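Local coordinates for protein RsfP (Uncultured bacterium, PDB 4GLJ) that probably catalyses the phosphate-dependent cleavage of methylthioadenosine to adenine and methylthioribose 1-phosphate, and binds the dye rhodamine B, at residues A29-R34 with L51-G56; I16-G21 with V59-R64; I152-N157 with K254-L259. All blocks are in the same frame, centred on the assembly; numbering follows the deposited sequence.

From the N terminus the chain first lays down strand 16-20, runs through residues 29-34, turns back along strand 49-54 and continues into strand 57-63. Pairing 29-34 with 51-56 makes contact 1, an antiparallel pairing, with strand 33-36 paired to 49-54 alone within the chain; the return of 59-64 to 16-21 makes contact 2, whose loop encloses contact 1. The two meet where strands 49-54 and 57-63 lie side by side, with G52 O 2.8 Å from V59 N. Contact 3 comes later and in series, joining helices 145-157 and 237-263. Through V257 and K254 the second of these helices packs on both sheet contacts.

Contact 1 (A29-R34 with L51-G56); sequences ALTNKR and LGELNG
R34 and E53 meet through two bent chains: R34 puts CG between its backbone N and carbonyl carbon (chi1 65°), while E53 folds at chi2 (74°), and these bends bring guanidinium and carboxylate within reach of each other. Their planes are only 25° apart. The grip is end-on. NH1 of R34 reaches OE1 of E53 at 3.0 Å, NH2 reaches OE2 at 2.9 Å, and each oxygen offers its syn lone pair. NH1 also bonds to the carbonyl O of N32, lying within the guanidinium plane, while CB of L51 sits over one face of the group. OE2 of E53 has a second partner in the hydroxyl of T58.

Beneath the salt bridge runs the antiparallel ladder. T31 and E53 form a hydrogen-bonded pair, with T31 N to E53 O at 2.9 Å, and OG1 of T31 adds a bond to that same oxygen from above the carbonyl plane. R34 and L51 form the next such pair, L51 N to R34 O at 2.8 Å. Between the pairs the register slips by one residue, a beta bulge. CB of L30 lies 3.9 Å from CA of G52, whose lack of a CB leaves that of L30 room to lie so close. L30 CD2 packs on L54 CD1 at 3.7 Å.

With two nitrogens on two oxygens and a carbonyl at NH1, the R34 guanidinium is fixed in rotation, and the opposed charges probably keep E53 ionised at this partly exposed edge.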
ATOM      1  N   ALA A  29      -6.242 -28.918 -25.245  1.00 68.94           N
ATOM      2  CA  ALA A  29      -6.885 -30.235 -25.175  1.00 68.12           C
ATOM      3  C   ALA A  29      -8.442 -30.235 -25.021  1.00 64.59           C
ATOM      4  O   ALA A  29      -9.088 -31.259 -25.269  1.00 64.37           O
ATOM      5  CB  ALA A  29      -6.214 -31.109 -24.116  1.00 68.81           C
ATOM      6  N   LEU A  30      -9.058 -29.109 -24.646  1.00 57.84           N
ATOM      7  CA  LEU A  30     -10.529 -29.122 -24.500  1.00 54.68           C
ATOM      8  C   LEU A  30     -11.216 -29.426 -25.818  1.00 53.59           C
ATOM      9  O   LEU A  30     -10.809 -28.913 -26.863  1.00 52.71           O
ATOM     10  CB  LEU A  30     -11.067 -27.800 -23.966  1.00 51.71           C
ATOM     11  CG  LEU A  30     -10.488 -27.280 -22.651  1.00 51.22           C
ATOM     12  CD1 LEU A  30     -10.953 -25.822 -22.454  1.00 52.14           C
ATOM     13  CD2 LEU A  30     -10.883 -28.163 -21.474  1.00 48.88           C
ATOM     14  N   THR A  31     -12.261 -30.240 -25.755  1.00 50.52           N
ATOM     15  CA  THR A  31     -13.116 -30.492 -26.905  1.00 51.07           C
ATOM     16  C   THR A  31     -14.379 -29.637 -26.915  1.00 49.73           C
ATOM     17  O   THR A  31     -14.826 -29.147 -25.851  1.00 47.82           O
ATOM     18  CB  THR A  31     -13.547 -31.970 -26.943  1.00 53.43           C
ATOM     19  OG1 THR A  31     -14.319 -32.259 -25.767  1.00 53.69           O
ATOM     20  CG2 THR A  31     -12.315 -32.880 -26.986  1.00 54.99           C
ATOM     21  N   ASN A  32     -14.964 -29.484 -28.113  1.00 50.04           N
ATOM     22  CA  ASN A  32     -16.130 -28.632 -28.363  1.00 50.16           C
ATOM     23  C   ASN A  32     -15.940 -27.259 -27.716  1.00 47.71           C
ATOM     24  O   ASN A  32     -16.866 -26.739 -27.048  1.00 46.24           O
ATOM     25  CB  ASN A  32     -17.435 -29.287 -27.900  1.00 52.03           C
ATOM     26  CG  ASN A  32     -17.849 -30.462 -28.806  1.00 57.77           C
ATOM     27  OD1 ASN A  32     -18.132 -30.296 -30.003  1.00 62.79           O
ATOM     28  ND2 ASN A  32     -17.864 -31.654 -28.240  1.00 58.94           N
ATOM     29  N   LYS A  33     -14.744 -26.690 -27.908  1.00 47.07           N
ATOM     30  CA  LYS A  33     -14.437 -25.335 -27.443  1.00 47.87           C
ATOM     31  C   LYS A  33     -15.498 -24.381 -27.954  1.00 49.22           C
ATOM     32  O   LYS A  33     -16.007 -24.527 -29.098  1.00 48.54           O
ATOM     33  CB  LYS A  33     -13.071 -24.872 -27.930  1.00 51.85           C
ATOM     34  CG  LYS A  33     -11.884 -25.548 -27.255  1.00 57.47           C
ATOM     35  CD  LYS A  33     -10.585 -24.990 -27.848  1.00 61.95           C
ATOM     36  CE  LYS A  33      -9.376 -25.831 -27.467  1.00 63.16           C
ATOM     37  NZ  LYS A  33      -9.454 -27.137 -28.162  1.00 65.30           N
ATOM     38  N   ARG A  34     -15.890 -23.448 -27.105  1.00 44.64           N
ATOM     39  CA  ARG A  34     -16.812 -22.371 -27.512  1.00 46.79           C
ATOM     40  C   ARG A  34     -16.551 -21.202 -26.577  1.00 46.95           C
ATOM     41  O   ARG A  34     -16.221 -21.428 -25.383  1.00 45.73           O
ATOM     42  CB  ARG A  34     -18.300 -22.805 -27.472  1.00 47.37           C
ATOM     43  CG  ARG A  34     -18.877 -23.142 -26.081  1.00 44.96           C
ATOM     44  CD  ARG A  34     -18.764 -24.631 -25.805  1.00 45.25           C
ATOM     45  NE  ARG A  34     -19.438 -25.102 -24.601  1.00 44.31           N
ATOM     46  CZ  ARG A  34     -19.211 -26.302 -24.077  1.00 45.08           C
ATOM     47  NH1 ARG A  34     -18.344 -27.110 -24.646  1.00 45.84           N
ATOM     48  NH2 ARG A  34     -19.835 -26.702 -22.975  1.00 45.99           N
ATOM     49  N   LEU A  51     -15.138 -22.286 -22.937  1.00 36.99           N
ATOM     50  CA  LEU A  51     -15.727 -23.496 -22.351  1.00 39.18           C
ATOM     51  C   LEU A  51     -15.425 -24.695 -23.232  1.00 39.58           C
ATOM     52  O   LEU A  51     -15.507 -24.637 -24.455  1.00 39.59           O
ATOM     53  CB  LEU A  51     -17.239 -23.364 -22.134  1.00 41.96           C
ATOM     54  CG  LEU A  51     -17.601 -22.226 -21.165  1.00 40.50           C
ATOM     55  CD1 LEU A  51     -19.021 -21.776 -21.445  1.00 47.90           C
ATOM     56  CD2 LEU A  51     -17.472 -22.689 -19.739  1.00 38.12           C
ATOM     57  N   GLY A  52     -15.063 -25.792 -22.590  1.00 40.11           N
ATOM     58  CA  GLY A  52     -14.786 -27.000 -23.334  1.00 40.46           C
ATOM     59  C   GLY A  52     -14.823 -28.143 -22.351  1.00 41.52           C
ATOM     60  O   GLY A  52     -14.960 -27.908 -21.136  1.00 40.73           O
ATOM     61  N   GLU A  53     -14.707 -29.360 -22.881  1.00 43.29           N
ATOM     62  CA  GLU A  53     -14.721 -30.575 -22.072  1.00 44.82           C
ATOM     63  C   GLU A  53     -13.351 -31.228 -22.093  1.00 45.11           C
ATOM     64  O   GLU A  53     -12.712 -31.339 -23.129  1.00 44.19           O
ATOM     65  CB  GLU A  53     -15.820 -31.564 -22.526  1.00 46.08           C
ATOM     66  CG  GLU A  53     -17.204 -31.174 -21.997  1.00 46.75           C
ATOM     67  CD  GLU A  53     -17.789 -29.965 -22.746  1.00 47.79           C
ATOM     68  OE1 GLU A  53     -17.596 -29.891 -23.995  1.00 44.85           O
ATOM     69  OE2 GLU A  53     -18.439 -29.104 -22.086  1.00 47.13           O
ATOM     70  N   LEU A  54     -12.913 -31.608 -20.901  1.00 46.06           N
ATOM     71  CA  LEU A  54     -11.717 -32.413 -20.691  1.00 48.18           C
ATOM     72  C   LEU A  54     -12.320 -33.716 -20.213  1.00 50.76           C
ATOM     73  O   LEU A  54     -12.949 -33.752 -19.156  1.00 47.50           O
ATOM     74  CB  LEU A  54     -10.866 -31.695 -19.602  1.00 47.89           C
ATOM     75  CG  LEU A  54      -9.341 -31.591 -19.702  1.00 50.43           C
ATOM     76  CD1 LEU A  54      -8.883 -31.217 -21.118  1.00 50.75           C
ATOM     77  CD2 LEU A  54      -8.818 -30.605 -18.659  1.00 45.58           C
ATOM     78  N   ASN A  55     -12.227 -34.782 -21.041  1.00 53.69           N
ATOM     79  CA  ASN A  55     -12.929 -36.040 -20.758  1.00 56.29           C
ATOM     80  C   ASN A  55     -14.405 -35.879 -20.349  1.00 55.16           C
ATOM     81  O   ASN A  55     -14.868 -36.444 -19.354  1.00 54.64           O
ATOM     82  CB  ASN A  55     -12.194 -36.870 -19.694  1.00 62.31           C
ATOM     83  CG  ASN A  55     -10.691 -37.015 -19.971  1.00 70.29           C
ATOM     84  OD1 ASN A  55     -10.027 -36.099 -20.479  1.00 75.33           O
ATOM     85  ND2 ASN A  55     -10.141 -38.160 -19.590  1.00 73.28           N
ATOM     86  N   GLY A  56     -15.164 -35.116 -21.113  1.00 54.49           N
ATOM     87  CA  GLY A  56     -16.558 -34.945 -20.779  1.00 51.23           C
ATOM     88  C   GLY A  56     -16.869 -34.063 -19.593  1.00 50.58           C
ATOM     89  O   GLY A  56     -18.052 -33.775 -19.350  1.00 51.43           O
TER

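Contact 2 (I16-G21 with V59-R64). With PO4 (phosphate ion), chain D.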
ATOM      1  N   ILE A  16     -16.022 -25.943 -12.732  1.00 31.59           N
ATOM      2  CA  ILE A  16     -14.577 -25.850 -12.527  1.00 32.19           C
ATOM      3  C   ILE A  16     -14.016 -24.838 -13.532  1.00 32.94           C
ATOM      4  O   ILE A  16     -14.437 -24.867 -14.704  1.00 32.98           O
ATOM      5  CB  ILE A  16     -13.881 -27.194 -12.857  1.00 32.52           C
ATOM      6  CG1 ILE A  16     -14.438 -28.307 -11.961  1.00 33.89           C
ATOM      7  CG2 ILE A  16     -12.331 -27.044 -12.659  1.00 31.18           C
ATOM      8  CD1 ILE A  16     -14.070 -29.723 -12.464  1.00 35.64           C
ATOM      9  N   ALA A  17     -13.125 -23.948 -13.069  1.00 32.13           N
ATOM     10  CA  ALA A  17     -12.481 -22.958 -13.925  1.00 30.75           C
ATOM     11  C   ALA A  17     -11.004 -22.954 -13.739  1.00 30.00           C
ATOM     12  O   ALA A  17     -10.483 -23.161 -12.638  1.00 29.74           O
ATOM     13  CB  ALA A  17     -13.076 -21.578 -13.680  1.00 29.50           C
ATOM     14  N   ILE A  18     -10.297 -22.730 -14.837  1.00 28.45           N
ATOM     15  CA  ILE A  18      -8.877 -22.560 -14.787  1.00 28.63           C
ATOM     16  C   ILE A  18      -8.605 -21.091 -15.189  1.00 29.96           C
ATOM     17  O   ILE A  18      -9.075 -20.629 -16.258  1.00 28.72           O
ATOM     18  CB  ILE A  18      -8.185 -23.472 -15.790  1.00 30.25           C
ATOM     19  CG1 ILE A  18      -8.616 -24.956 -15.599  1.00 32.76           C
ATOM     20  CG2 ILE A  18      -6.659 -23.293 -15.791  1.00 31.73           C
ATOM     21  CD1 ILE A  18      -8.274 -25.484 -14.196  1.00 33.34           C
ATOM     22  N   ILE A  19      -7.807 -20.387 -14.358  1.00 29.30           N
ATOM     23  CA  ILE A  19      -7.421 -19.013 -14.672  1.00 29.35           C
ATOM     24  C   ILE A  19      -5.982 -19.125 -15.024  1.00 29.71           C
ATOM     25  O   ILE A  19      -5.120 -19.485 -14.200  1.00 32.11           O
ATOM     26  CB  ILE A  19      -7.638 -17.991 -13.504  1.00 28.56           C
ATOM     27  CG1 ILE A  19      -9.098 -17.964 -13.104  1.00 28.11           C
ATOM     28  CG2 ILE A  19      -7.084 -16.611 -13.958  1.00 28.54           C
ATOM     29  CD1 ILE A  19      -9.422 -17.017 -11.946  1.00 26.87           C
ATOM     30  N   GLY A  20      -5.692 -18.891 -16.319  1.00 30.38           N
ATOM     31  CA  GLY A  20      -4.366 -19.099 -16.829  1.00 32.08           C
ATOM     32  C   GLY A  20      -3.488 -17.835 -16.818  1.00 34.89           C
ATOM     33  O   GLY A  20      -3.903 -16.810 -17.428  1.00 36.01           O
ATOM     34  N   GLY A  21      -2.281 -17.949 -16.222  1.00 34.22           N
ATOM     35  CA  GLY A  21      -1.266 -16.895 -16.050  1.00 35.48           C
ATOM     36  C   GLY A  21      -0.337 -16.740 -17.227  1.00 38.36           C
ATOM     37  O   GLY A  21      -0.686 -17.150 -18.357  1.00 38.90           O
ATOM     38  N   VAL A  59     -15.130 -27.441 -18.403  1.00 38.94           N
ATOM     39  CA  VAL A  59     -14.219 -26.556 -17.652  1.00 38.09           C
ATOM     40  C   VAL A  59     -14.311 -25.172 -18.313  1.00 36.51           C
ATOM     41  O   VAL A  59     -14.477 -25.095 -19.530  1.00 34.52           O
ATOM     42  CB  VAL A  59     -12.796 -27.089 -17.809  1.00 38.58           C
ATOM     43  CG1 VAL A  59     -11.855 -26.198 -17.091  1.00 38.50           C
ATOM     44  CG2 VAL A  59     -12.677 -28.501 -17.220  1.00 40.86           C
ATOM     45  N   ALA A  60     -14.247 -24.096 -17.515  1.00 33.86           N
ATOM     46  CA  ALA A  60     -14.123 -22.726 -18.047  1.00 33.81           C
ATOM     47  C   ALA A  60     -12.644 -22.294 -17.970  1.00 34.50           C
ATOM     48  O   ALA A  60     -11.995 -22.473 -16.936  1.00 36.01           O
ATOM     49  CB  ALA A  60     -14.986 -21.775 -17.220  1.00 34.24           C
ATOM     50  N   PHE A  61     -12.117 -21.729 -19.049  1.00 33.92           N
ATOM     51  CA  PHE A  61     -10.709 -21.316 -19.104  1.00 34.65           C
ATOM     52  C   PHE A  61     -10.717 -19.789 -19.329  1.00 34.82           C
ATOM     53  O   PHE A  61     -11.390 -19.293 -20.261  1.00 32.50           O
ATOM     54  CB  PHE A  61      -9.897 -21.976 -20.249  1.00 38.47           C
ATOM     55  CG  PHE A  61      -8.463 -21.480 -20.291  1.00 42.58           C
ATOM     56  CD1 PHE A  61      -7.536 -21.900 -19.312  1.00 43.21           C
ATOM     57  CD2 PHE A  61      -8.056 -20.498 -21.223  1.00 44.44           C
ATOM     58  CE1 PHE A  61      -6.222 -21.396 -19.300  1.00 46.07           C
ATOM     59  CE2 PHE A  61      -6.737 -19.980 -21.201  1.00 44.08           C
ATOM     60  CZ  PHE A  61      -5.824 -20.444 -20.254  1.00 43.86           C
ATOM     61  N   LEU A  62     -10.035 -19.067 -18.449  1.00 30.93           N
ATOM     62  CA  LEU A  62      -9.988 -17.577 -18.556  1.00 31.41           C
ATOM     63  C   LEU A  62      -8.480 -17.214 -18.593  1.00 31.85           C
ATOM     64  O   LEU A  62      -7.732 -17.625 -17.710  1.00 29.18           O
ATOM     65  CB  LEU A  62     -10.672 -16.959 -17.343  1.00 29.94           C
ATOM     66  CG  LEU A  62     -10.600 -15.417 -17.240  1.00 34.02           C
ATOM     67  CD1 LEU A  62     -10.906 -14.853 -18.631  1.00 36.54           C
ATOM     68  CD2 LEU A  62     -11.657 -14.934 -16.264  1.00 35.42           C
ATOM     69  N   THR A  63      -8.032 -16.517 -19.646  1.00 31.99           N
ATOM     70  CA  THR A  63      -6.630 -16.046 -19.722  1.00 32.99           C
ATOM     71  C   THR A  63      -6.564 -14.793 -18.954  1.00 30.35           C
ATOM     72  O   THR A  63      -7.135 -13.798 -19.392  1.00 31.35           O
ATOM     73  CB  THR A  63      -6.245 -15.662 -21.157  1.00 38.98           C
ATOM     74  OG1 THR A  63      -6.564 -16.765 -21.981  1.00 44.04           O
ATOM     75  CG2 THR A  63      -4.764 -15.407 -21.216  1.00 42.14           C
ATOM     76  N   ARG A  64      -5.880 -14.811 -17.799  1.00 28.79           N
ATOM     77  CA  ARG A  64      -5.851 -13.655 -16.954  1.00 27.76           C
ATOM     78  C   ARG A  64      -5.374 -12.316 -17.644  1.00 27.51           C
ATOM     79  O   ARG A  64      -5.948 -11.208 -17.410  1.00 27.50           O
ATOM     80  CB  ARG A  64      -4.932 -14.016 -15.740  1.00 26.38           C
ATOM     81  CG  ARG A  64      -4.854 -12.888 -14.782  1.00 25.89           C
ATOM     82  CD  ARG A  64      -3.966 -13.194 -13.605  1.00 26.11           C
ATOM     83  NE  ARG A  64      -4.409 -14.332 -12.777  1.00 26.21           N
ATOM     84  CZ  ARG A  64      -3.790 -15.502 -12.617  1.00 28.71           C
ATOM     85  NH1 ARG A  64      -2.709 -15.827 -13.325  1.00 27.48           N
ATOM     86  NH2 ARG A  64      -4.309 -16.419 -11.776  1.00 29.70           N
TER
HETATM   87  P   PO4 D 303       0.674 -14.558 -13.765  1.00 29.63           P
HETATM   88  O1  PO4 D 303       1.752 -13.634 -14.250  1.00 35.17           O
HETATM   89  O2  PO4 D 303       1.117 -15.898 -14.304  1.00 31.83           O
HETATM   90  O3  PO4 D 303       0.707 -14.450 -12.287  1.00 32.51           O
HETATM   91  O4  PO4 D 303      -0.706 -14.215 -14.317  1.00 31.80           O
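I16-G20 and V59-T63 run side by side as parallel strands, their axes 4.5 Å apart at the closest and 19° off parallel, in a ladder of alternating bonds that continues to R64 N on G20 O at 2.8 Å. A17, I19, A60 and L62 project from one face, where A17, I19 and L62 touch helix 78-87; I16, I18, V59 and F61 project from the other, toward helix 237-263 and the loop at M27. On that second face I18 splits its branches: CG1 meets V59 CG1 at 3.8 Å and CG2 meets F61 CD1 at 3.9 Å. The F61 ring then reaches along the strand until CE1 lies 3.9 Å from CA of G20, a place where glycine leaves room for the ring.

At the C-terminal ends R64 extends through its first two torsions and bends at chi3 (-62°), laying its guanidinium across I19, whose CG2 sits over one face with NH2 at 3.5 Å. NH1 donates to phosphate O4 at 2.8 Å, and CA of G21 comes within 3.1 Å of phosphate O2. E203 takes NE of R64 in a salt bridge, and T199, S22, H65 and A98 supply further bonds to the anion.

An arginine bound by carboxylate and phosphate, with a methyl over one face, is consistent with the phosphate-substrate site of a nucleoside phosphorylase, where NH1 bonds to the anion and G21 leaves room for its O2.

Contact 3 (I152-N157 with K254-L259)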
ATOM      1  N   ILE A 152      -1.555 -31.372  -5.524  1.00 24.73           N
ATOM      2  CA  ILE A 152      -0.434 -32.171  -5.174  1.00 26.96           C
ATOM      3  C   ILE A 152      -0.573 -33.562  -5.797  1.00 28.92           C
ATOM      4  O   ILE A 152       0.389 -34.062  -6.362  1.00 30.04           O
ATOM      5  CB  ILE A 152      -0.291 -32.292  -3.610  1.00 29.20           C
ATOM      6  CG1 ILE A 152       0.099 -30.936  -2.984  1.00 30.10           C
ATOM      7  CG2 ILE A 152       0.756 -33.300  -3.265  1.00 30.52           C
ATOM      8  CD1 ILE A 152      -0.220 -30.845  -1.470  1.00 35.47           C
ATOM      9  N   ARG A 153      -1.741 -34.193  -5.667  1.00 30.26           N
ATOM     10  CA  ARG A 153      -1.881 -35.576  -6.191  1.00 33.12           C
ATOM     11  C   ARG A 153      -1.949 -35.503  -7.741  1.00 31.54           C
ATOM     12  O   ARG A 153      -1.450 -36.399  -8.412  1.00 33.27           O
ATOM     13  CB  ARG A 153      -3.101 -36.250  -5.600  1.00 35.56           C
ATOM     14  CG  ARG A 153      -2.909 -36.545  -4.125  1.00 37.82           C
ATOM     15  CD  ARG A 153      -4.072 -37.300  -3.537  1.00 45.19           C
ATOM     16  NE  ARG A 153      -5.185 -36.400  -3.276  1.00 46.10           N
ATOM     17  CZ  ARG A 153      -6.383 -36.524  -3.836  1.00 47.95           C
ATOM     18  NH1 ARG A 153      -6.631 -37.519  -4.682  1.00 48.85           N
ATOM     19  NH2 ARG A 153      -7.332 -35.656  -3.512  1.00 50.23           N
ATOM     20  N   ALA A 154      -2.538 -34.418  -8.260  1.00 30.07           N
ATOM     21  CA  ALA A 154      -2.638 -34.188  -9.743  1.00 29.95           C
ATOM     22  C   ALA A 154      -1.207 -34.107 -10.324  1.00 29.94           C
ATOM     23  O   ALA A 154      -0.913 -34.678 -11.404  1.00 31.41           O
ATOM     24  CB  ALA A 154      -3.402 -32.897 -10.073  1.00 27.86           C
ATOM     25  N   TYR A 155      -0.316 -33.404  -9.609  1.00 25.86           N
ATOM     26  CA  TYR A 155       1.078 -33.231 -10.066  1.00 27.65           C
ATOM     27  C   TYR A 155       1.710 -34.600 -10.153  1.00 29.25           C
ATOM     28  O   TYR A 155       2.440 -34.915 -11.121  1.00 32.04           O
ATOM     29  CB  TYR A 155       1.947 -32.417  -9.044  1.00 25.72           C
ATOM     30  CG  TYR A 155       3.402 -32.248  -9.505  1.00 27.68           C
ATOM     31  CD1 TYR A 155       3.786 -31.133 -10.302  1.00 28.01           C
ATOM     32  CD2 TYR A 155       4.419 -33.151  -9.104  1.00 28.24           C
ATOM     33  CE1 TYR A 155       5.117 -30.970 -10.715  1.00 29.97           C
ATOM     34  CE2 TYR A 155       5.727 -32.986  -9.524  1.00 30.55           C
ATOM     35  CZ  TYR A 155       6.086 -31.896 -10.313  1.00 29.45           C
ATOM     36  OH  TYR A 155       7.427 -31.736 -10.721  1.00 33.61           O
ATOM     37  N   ASP A 156       1.502 -35.414  -9.108  1.00 29.80           N
ATOM     38  CA  ASP A 156       2.139 -36.708  -9.098  1.00 31.97           C
ATOM     39  C   ASP A 156       1.561 -37.555 -10.202  1.00 33.47           C
ATOM     40  O   ASP A 156       2.282 -38.335 -10.803  1.00 34.33           O
ATOM     41  CB  ASP A 156       1.949 -37.436  -7.758  1.00 34.85           C
ATOM     42  CG  ASP A 156       2.762 -36.820  -6.627  1.00 36.12           C
ATOM     43  OD1 ASP A 156       3.885 -36.300  -6.861  1.00 36.74           O
ATOM     44  OD2 ASP A 156       2.298 -36.882  -5.459  1.00 38.50           O
ATOM     45  N   ASN A 157       0.260 -37.430 -10.427  1.00 34.91           N
ATOM     46  CA  ASN A 157      -0.461 -38.217 -11.467  1.00 37.46           C
ATOM     47  C   ASN A 157      -0.036 -37.840 -12.897  1.00 37.48           C
ATOM     48  O   ASN A 157      -0.145 -38.624 -13.828  1.00 40.33           O
ATOM     49  CB  ASN A 157      -1.983 -38.066 -11.324  1.00 37.11           C
ATOM     50  CG  ASN A 157      -2.548 -38.861 -10.157  1.00 41.44           C
ATOM     51  OD1 ASN A 157      -1.833 -39.570  -9.469  1.00 42.07           O
ATOM     52  ND2 ASN A 157      -3.835 -38.740  -9.935  1.00 42.42           N
ATOM     53  N   LYS A 254      -4.970 -31.144 -16.444  1.00 34.50           N
ATOM     54  CA  LYS A 254      -5.745 -32.341 -16.916  1.00 37.73           C
ATOM     55  C   LYS A 254      -6.055 -33.296 -15.749  1.00 34.91           C
ATOM     56  O   LYS A 254      -7.204 -33.639 -15.493  1.00 35.64           O
ATOM     57  CB  LYS A 254      -5.038 -33.056 -18.092  1.00 41.73           C
ATOM     58  CG  LYS A 254      -5.455 -32.433 -19.393  1.00 49.77           C
ATOM     59  CD  LYS A 254      -4.801 -33.002 -20.666  1.00 56.48           C
ATOM     60  CE  LYS A 254      -3.518 -32.236 -20.968  1.00 55.41           C
ATOM     61  NZ  LYS A 254      -3.204 -32.256 -22.420  1.00 64.31           N
ATOM     62  N   GLN A 255      -5.023 -33.655 -15.003  1.00 35.33           N
ATOM     63  CA  GLN A 255      -5.163 -34.529 -13.840  1.00 34.08           C
ATOM     64  C   GLN A 255      -6.008 -33.942 -12.720  1.00 32.58           C
ATOM     65  O   GLN A 255      -6.812 -34.662 -12.113  1.00 33.01           O
ATOM     66  CB  GLN A 255      -3.788 -34.929 -13.309  1.00 35.11           C
ATOM     67  CG  GLN A 255      -2.918 -35.770 -14.256  1.00 37.84           C
ATOM     68  CD  GLN A 255      -3.579 -37.050 -14.757  1.00 41.59           C
ATOM     69  OE1 GLN A 255      -4.375 -37.686 -14.083  1.00 42.82           O
ATOM     70  NE2 GLN A 255      -3.273 -37.391 -15.975  1.00 42.85           N
ATOM     71  N   ALA A 256      -5.871 -32.621 -12.467  1.00 31.55           N
ATOM     72  CA  ALA A 256      -6.587 -31.955 -11.407  1.00 30.09           C
ATOM     73  C   ALA A 256      -8.076 -31.819 -11.710  1.00 31.37           C
ATOM     74  O   ALA A 256      -8.894 -32.059 -10.828  1.00 30.11           O
ATOM     75  CB  ALA A 256      -5.982 -30.538 -11.131  1.00 25.95           C
ATOM     76  N   VAL A 257      -8.419 -31.508 -12.962  1.00 30.89           N
ATOM     77  CA  VAL A 257      -9.805 -31.421 -13.330  1.00 32.52           C
ATOM     78  C   VAL A 257     -10.485 -32.814 -13.084  1.00 35.34           C
ATOM     79  O   VAL A 257     -11.574 -32.922 -12.480  1.00 33.74           O
ATOM     80  CB  VAL A 257      -9.973 -30.979 -14.804  1.00 34.44           C
ATOM     81  CG1 VAL A 257     -11.412 -31.160 -15.242  1.00 36.66           C
ATOM     82  CG2 VAL A 257      -9.524 -29.517 -15.033  1.00 33.73           C
ATOM     83  N   ALA A 258      -9.775 -33.869 -13.459  1.00 34.74           N
ATOM     84  CA  ALA A 258     -10.302 -35.218 -13.251  1.00 37.68           C
ATOM     85  C   ALA A 258     -10.612 -35.464 -11.766  1.00 35.09           C
ATOM     86  O   ALA A 258     -11.695 -35.931 -11.435  1.00 35.94           O
ATOM     87  CB  ALA A 258      -9.370 -36.287 -13.831  1.00 38.52           C
ATOM     88  N   LEU A 259      -9.688 -35.120 -10.886  1.00 31.68           N
ATOM     89  CA  LEU A 259      -9.873 -35.363  -9.475  1.00 32.53           C
ATOM     90  C   LEU A 259     -10.980 -34.518  -8.860  1.00 33.97           C
ATOM     91  O   LEU A 259     -11.705 -34.997  -7.975  1.00 34.94           O
ATOM     92  CB  LEU A 259      -8.559 -35.114  -8.740  1.00 31.31           C
ATOM     93  CG  LEU A 259      -7.513 -36.177  -9.090  1.00 36.20           C
ATOM     94  CD1 LEU A 259      -6.101 -35.786  -8.656  1.00 35.77           C
ATOM     95  CD2 LEU A 259      -7.882 -37.545  -8.528  1.00 41.01           C
TER
HETATM   96  O   HOH W   1      -5.636 -37.244 -11.907  1.00 41.51           O
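L259, Q255 and A154 carry most of this helix crossing, in which the axes of 152-157 and 254-259 pass 8.1 Å apart, their directions 129° apart. A154 points toward the opposing helix, and its CB settles on the backbone there, 3.5 Å from A256 N and 3.7 Å from A256 CB. A methyl group at this spot allows the two backbones to come close.

Q255 flanks A154 on the side of N157. Its CB rests 3.5 Å from A154 O, and a bend at chi2 (-55°) folds the chain back so that OE1 lies alongside CB of N157. The polar ends are joined through a single water: it accepts from ND2 of N157 and donates to both the side-chain OE1 (2.6 Å) and the backbone O of Q255. The water thus bridges the last residue of helix 145-157, by one bond, to Q255, by two.

L259, one helical turn on from Q255, spreads its two methyls across the first helix. CD1 lies 3.8 Å from A154 N and 3.9 Å from N157 ND2, whereas CD2 comes 4.0 Å from NH1 of R153. That arginine finds its charged partners beyond the contact, in E263 and D149.

Helix 237-263 is packed on two sides here: A256 and L259 also touch L151 and I150 of helix 145-157, while V257, pointing away from that helix, lies on V57 and V59 of strand 57-63.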